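Local coordinates for PF04016 domain protein (PDB 3L5O), which is of unknown function but, as a protein that combines enolase-like and Rossmann-like folds, may play a role in heavy-metal chelation, at residues A[69-74]-A[94-99]; A[26-31]-A[84-89]. All blocks are in the same frame, centred on the assembly; numbering follows the deposited sequence.

Contact 1. Residues A[69-74]-A[94-99]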
loop_
_atom_site.group_PDB
_atom_site.type_symbol
_atom_site.label_atom_id
_atom_site.label_comp_id
_atom_site.label_asym_id
_atom_site.label_seq_id
_atom_site.Cartn_x
_atom_site.Cartn_y
_atom_site.Cartn_z
HETATM N N MSE A 69 -16.357 17.544 1.094
HETATM C CA MSE A 69 -16.271 18.646 0.133
HETATM C C MSE A 69 -15.044 18.519 -0.785
HETATM O O MSE A 69 -15.088 18.889 -1.954
HETATM C CB MSE A 69 -16.254 19.991 0.883
HETATM C CG MSE A 69 -17.296 20.135 2.042
HETATM SE SE MSE A 69 -19.159 20.598 1.510
HETATM C CE MSE A 69 -18.935 22.575 1.178
ATOM N N LEU A 70 -13.942 18.005 -0.250
ATOM C CA LEU A 70 -12.791 17.646 -1.079
ATOM C C LEU A 70 -13.203 16.552 -2.082
ATOM O O LEU A 70 -12.846 16.592 -3.265
ATOM C CB LEU A 70 -11.634 17.147 -0.187
ATOM C CG LEU A 70 -10.267 16.787 -0.797
ATOM C CD1 LEU A 70 -9.424 18.011 -1.110
ATOM C CD2 LEU A 70 -9.517 15.910 0.169
ATOM N N THR A 71 -13.952 15.577 -1.583
ATOM C CA THR A 71 -14.382 14.422 -2.363
ATOM C C THR A 71 -15.103 14.842 -3.635
ATOM O O THR A 71 -14.752 14.409 -4.732
ATOM C CB THR A 71 -15.289 13.530 -1.479
ATOM O OG1 THR A 71 -14.504 12.961 -0.418
ATOM C CG2 THR A 71 -15.834 12.320 -2.255
ATOM N N GLN A 72 -16.098 15.706 -3.479
ATOM C CA GLN A 72 -16.855 16.233 -4.606
ATOM C C GLN A 72 -15.958 16.909 -5.664
ATOM O O GLN A 72 -16.129 16.672 -6.862
ATOM C CB GLN A 72 -17.919 17.219 -4.099
ATOM N N ASN A 73 -15.003 17.732 -5.219
ATOM C CA ASN A 73 -14.140 18.503 -6.130
ATOM C C ASN A 73 -13.222 17.660 -6.994
ATOM O O ASN A 73 -12.911 18.046 -8.111
ATOM C CB ASN A 73 -13.233 19.455 -5.348
ATOM C CG ASN A 73 -13.875 20.798 -5.054
ATOM O OD1 ASN A 73 -14.614 21.357 -5.875
ATOM N ND2 ASN A 73 -13.552 21.347 -3.880
ATOM N N LEU A 74 -12.773 16.509 -6.485
ATOM C CA LEU A 74 -11.780 15.743 -7.208
ATOM C C LEU A 74 -12.376 15.061 -8.421
ATOM O O LEU A 74 -11.669 14.796 -9.399
ATOM C CB LEU A 74 -11.077 14.748 -6.274
ATOM C CG LEU A 74 -10.288 15.405 -5.135
ATOM C CD1 LEU A 74 -9.790 14.362 -4.152
ATOM C CD2 LEU A 74 -9.126 16.262 -5.679
ATOM N N ALA A 94 -4.682 12.164 2.170
ATOM C CA ALA A 94 -3.559 11.358 1.670
ATOM C C ALA A 94 -4.019 9.994 1.195
ATOM O O ALA A 94 -3.548 9.523 0.176
ATOM C CB ALA A 94 -2.485 11.218 2.717
ATOM N N SER A 95 -5.001 9.413 1.872
ATOM C CA SER A 95 -5.534 8.104 1.481
ATOM C C SER A 95 -6.202 8.182 0.110
ATOM O O SER A 95 -6.056 7.291 -0.687
ATOM C CB SER A 95 -6.487 7.527 2.551
ATOM O OG SER A 95 -7.791 8.090 2.479
ATOM N N ILE A 96 -6.895 9.279 -0.167
ATOM C CA ILE A 96 -7.490 9.569 -1.495
ATOM C C ILE A 96 -6.433 9.701 -2.593
ATOM O O ILE A 96 -6.598 9.167 -3.691
ATOM C CB ILE A 96 -8.340 10.851 -1.374
ATOM C CG1 ILE A 96 -9.544 10.556 -0.461
ATOM C CG2 ILE A 96 -8.799 11.365 -2.710
ATOM C CD1 ILE A 96 -10.372 11.786 -0.088
ATOM N N GLY A 97 -5.358 10.420 -2.287
ATOM C CA GLY A 97 -4.194 10.521 -3.141
ATOM C C GLY A 97 -3.601 9.181 -3.488
ATOM O O GLY A 97 -3.247 8.973 -4.625
ATOM N N LEU A 98 -3.462 8.277 -2.515
ATOM C CA LEU A 98 -2.969 6.936 -2.821
ATOM C C LEU A 98 -3.981 6.115 -3.638
ATOM O O LEU A 98 -3.590 5.376 -4.522
ATOM C CB LEU A 98 -2.566 6.185 -1.540
ATOM C CG LEU A 98 -1.972 4.774 -1.711
ATOM C CD1 LEU A 98 -0.740 4.750 -2.629
ATOM C CD2 LEU A 98 -1.620 4.223 -0.337
ATOM N N ALA A 99 -5.270 6.232 -3.346
ATOM C CA ALA A 99 -6.288 5.627 -4.203
ATOM C C ALA A 99 -6.159 6.070 -5.693
ATOM O O ALA A 99 -6.198 5.238 -6.600
ATOM C CB ALA A 99 -7.699 5.896 -3.637
#
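Ile-96, on helix 91-105, reaches across to Leu-70, Thr-71 and Leu-74 of helix 68-74, and its two branches carry the whole contact. The helices belong to what is probably the enolase-like part of the protein, where an antiparallel sheet of three strands is followed by helices. The axes of segments 69-74 and 94-99 run roughly parallel, crossing at -25°, and stay 11.8 Å apart at closest approach. At that separation the backbones do not meet, and long side chains have to span the gap.

The branches of Ile-96 divide the work. CG2 stands anti to the backbone N and meets the end of Leu-74, while CG1 lies beside N (chi1 -67°) and carries CD1 outward in an extended chain toward Leu-70 and Thr-71. Leu-74 answers with one methyl, CD1, placed at the far end of its own extended chain by a chi2 of 172°. The two side chains pass at a slant, touching methyl to methyl rather than lying alongside each other. One turn earlier on the helix, Leu-70 also brings a single methyl, and its CD2 lies 4.2 Å from Ile-96 CD1.

No hydrogen bond links the two segments. Thr-71 turns its OG1 back to the carbonyl of Met-67, just before the helix, which satisfies the hydroxyl locally. The strands of the sheet complete the surroundings: Leu-40 packs on both Thr-71 and Leu-74, and Cys-42, Ser-47 and Ile-49 touch Ile-96. The isoleucine thus sits between the sheet and helix 68-74, in mostly apolar surroundings. Thr-71 contributes at the margin, with OG1 4.3 Å from Ile-96 CD1. The tight point is at Leu-74, whose CD1 presses to within 3.5 Å of Ile-96 CG2, closer than usual for two methyl carbons.

Contact 2. Residues A[26-31]-A[84-89]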
loop_
_atom_site.group_PDB
_atom_site.type_symbol
_atom_site.label_atom_id
_atom_site.label_comp_id
_atom_site.label_asym_id
_atom_site.label_seq_id
_atom_site.Cartn_x
_atom_site.Cartn_y
_atom_site.Cartn_z
ATOM N N ALA A 26 8.099 10.352 -7.917
ATOM C CA ALA A 26 8.272 9.251 -8.891
ATOM C C ALA A 26 6.929 8.581 -9.237
ATOM O O ALA A 26 6.648 8.325 -10.399
ATOM C CB ALA A 26 9.244 8.198 -8.325
HETATM N N MSE A 27 6.114 8.292 -8.230
HETATM C CA MSE A 27 4.798 7.670 -8.440
HETATM C C MSE A 27 3.861 8.595 -9.183
HETATM O O MSE A 27 3.208 8.197 -10.147
HETATM C CB MSE A 27 4.139 7.287 -7.120
HETATM C CG MSE A 27 4.805 6.175 -6.395
HETATM SE SE MSE A 27 3.767 5.646 -4.805
HETATM C CE MSE A 27 3.924 6.986 -3.692
ATOM N N ILE A 28 3.815 9.851 -8.749
ATOM C CA ILE A 28 2.870 10.824 -9.326
ATOM C C ILE A 28 3.240 11.115 -10.778
ATOM O O ILE A 28 2.380 11.155 -11.666
ATOM C CB ILE A 28 2.855 12.148 -8.488
ATOM C CG1 ILE A 28 2.289 11.906 -7.080
ATOM C CG2 ILE A 28 2.009 13.212 -9.189
ATOM C CD1 ILE A 28 2.608 13.038 -6.097
ATOM N N ASN A 29 4.530 11.314 -11.026
ATOM C CA ASN A 29 4.983 11.774 -12.339
ATOM C C ASN A 29 4.887 10.698 -13.390
ATOM O O ASN A 29 4.976 10.999 -14.570
ATOM C CB ASN A 29 6.409 12.337 -12.259
ATOM C CG ASN A 29 6.451 13.633 -11.529
ATOM O OD1 ASN A 29 5.495 14.397 -11.626
ATOM N ND2 ASN A 29 7.556 13.919 -10.800
ATOM N N GLY A 30 4.688 9.456 -12.964
ATOM C CA GLY A 30 4.420 8.357 -13.869
ATOM C C GLY A 30 2.988 8.262 -14.382
ATOM O O GLY A 30 2.718 7.477 -15.271
ATOM N N ILE A 31 2.069 9.057 -13.844
ATOM C CA ILE A 31 0.667 8.998 -14.263
ATOM C C ILE A 31 0.424 9.914 -15.484
ATOM O O ILE A 31 0.619 11.118 -15.406
ATOM C CB ILE A 31 -0.296 9.383 -13.086
ATOM C CG1 ILE A 31 -0.067 8.495 -11.853
ATOM C CG2 ILE A 31 -1.785 9.263 -13.507
ATOM C CD1 ILE A 31 -0.759 9.001 -10.596
ATOM N N GLY A 84 -1.579 14.177 -6.150
ATOM C CA GLY A 84 -0.924 15.163 -5.308
ATOM C C GLY A 84 -1.423 15.190 -3.865
ATOM O O GLY A 84 -0.703 15.603 -2.951
ATOM N N CYS A 85 -2.659 14.755 -3.659
ATOM C CA CYS A 85 -3.213 14.624 -2.306
ATOM C C CYS A 85 -2.474 13.628 -1.424
ATOM O O CYS A 85 -2.568 13.736 -0.207
ATOM C CB CYS A 85 -4.694 14.229 -2.346
ATOM S SG CYS A 85 -5.784 15.463 -3.032
ATOM N N VAL A 86 -1.751 12.679 -2.024
ATOM C CA VAL A 86 -0.975 11.685 -1.270
ATOM C C VAL A 86 0.037 12.345 -0.330
ATOM O O VAL A 86 0.396 11.781 0.703
ATOM C CB VAL A 86 -0.264 10.648 -2.204
ATOM C CG1 VAL A 86 0.923 11.257 -2.943
ATOM C CG2 VAL A 86 0.161 9.378 -1.414
ATOM N N LYS A 87 0.459 13.554 -0.675
ATOM C CA LYS A 87 1.434 14.268 0.111
ATOM C C LYS A 87 0.839 15.059 1.263
ATOM O O LYS A 87 1.585 15.648 2.066
ATOM C CB LYS A 87 2.224 15.186 -0.782
ATOM C CG LYS A 87 3.016 14.532 -1.917
ATOM C CD LYS A 87 3.892 15.655 -2.508
ATOM C CE LYS A 87 4.742 15.273 -3.692
ATOM N NZ LYS A 87 4.349 16.064 -4.905
ATOM N N SER A 88 -0.482 15.008 1.409
ATOM C CA SER A 88 -1.154 15.788 2.442
ATOM C C SER A 88 -0.839 15.293 3.844
ATOM O O SER A 88 -0.724 14.083 4.083
ATOM C CB SER A 88 -2.655 15.757 2.231
ATOM O OG SER A 88 -3.301 16.400 3.297
ATOM N N TRP A 89 -0.719 16.229 4.787
ATOM C CA TRP A 89 -0.541 15.856 6.207
ATOM C C TRP A 89 -1.862 15.585 6.890
ATOM O O TRP A 89 -1.896 15.253 8.059
ATOM C CB TRP A 89 0.259 16.927 6.941
ATOM C CG TRP A 89 1.650 16.942 6.443
ATOM C CD1 TRP A 89 2.236 17.899 5.667
ATOM C CD2 TRP A 89 2.607 15.887 6.581
ATOM N NE1 TRP A 89 3.518 17.520 5.349
ATOM C CE2 TRP A 89 3.769 16.287 5.900
ATOM C CE3 TRP A 89 2.597 14.635 7.218
ATOM C CZ2 TRP A 89 4.916 15.502 5.854
ATOM C CZ3 TRP A 89 3.735 13.858 7.174
ATOM C CH2 TRP A 89 4.886 14.304 6.511
#
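The C-terminal part of helix 22-29 packs against the 3-10 turn 85-87 in the connection between helices 79-83 and 91-105, with Ile-28 pointing at Gly-84, Val-86 and Lys-87. Both pieces fall in the N-terminal, probably enolase-like, part of the protein. Almost everything on the helix side passes through one methyl: Ile-28 has CG1 beside its backbone N and a chi2 of 164°, an extended chain that delivers CD1 to the turn. There it meets three residues. Gly-84 presents bare backbone, its CA 4.2 Å from Ile-28 CD1, and Val-86 offers its CG1 methyl at 4.0 Å from the same CD1. Lys-87 crosses the isoleucine at a slant, laying the end of its chain against that methyl.

Met-27 points the same way as Ile-28 without touching the turn, and it shares Ile-101 and Val-197 with Val-86, so helices 91-105 and 195-199 close over this side. Ala-83 and Arg-80 of helix 79-83 cover Ile-28 as well, while the NZ of Lys-200 binds both Val-86 O and Ser-88 O.

Lys-87 mixes the two kinds of chemistry. Its CB starts off to one side, yet the long chain bends at its last torsion (chi4 118°), and NZ forms a salt bridge with Asp-25, three residues before Ile-28 on the same helix. That pairing probably holds the lysine end over the isoleucine, where Lys-87 CE comes to 3.9 Å and Lys-87 NZ to 3.7 Å from Ile-28 CD1.

Overall arrangement
Both contacts are partly buried, and each turns on a single buried isoleucine reaching a neighbouring element. They differ in what they join: contact 1 sets two roughly parallel helices side by side next to the antiparallel sheet and is made by apolar side chains and one threonine, whereas contact 2 joins the last part of a helix to a 3-10 turn and adds a partly exposed lysine whose NZ is salt-bridged to Asp-25. Their centres lie 12 Å apart, and the segments alternate along the chain. They also touch directly: Ala-94 CB packs on Val-86 O at 3.6 Å, and Gly-97 CA meets Cys-85 CB, so helix 91-105 meets segment 84-89 through these residues, while Ile-96 serves contact 1.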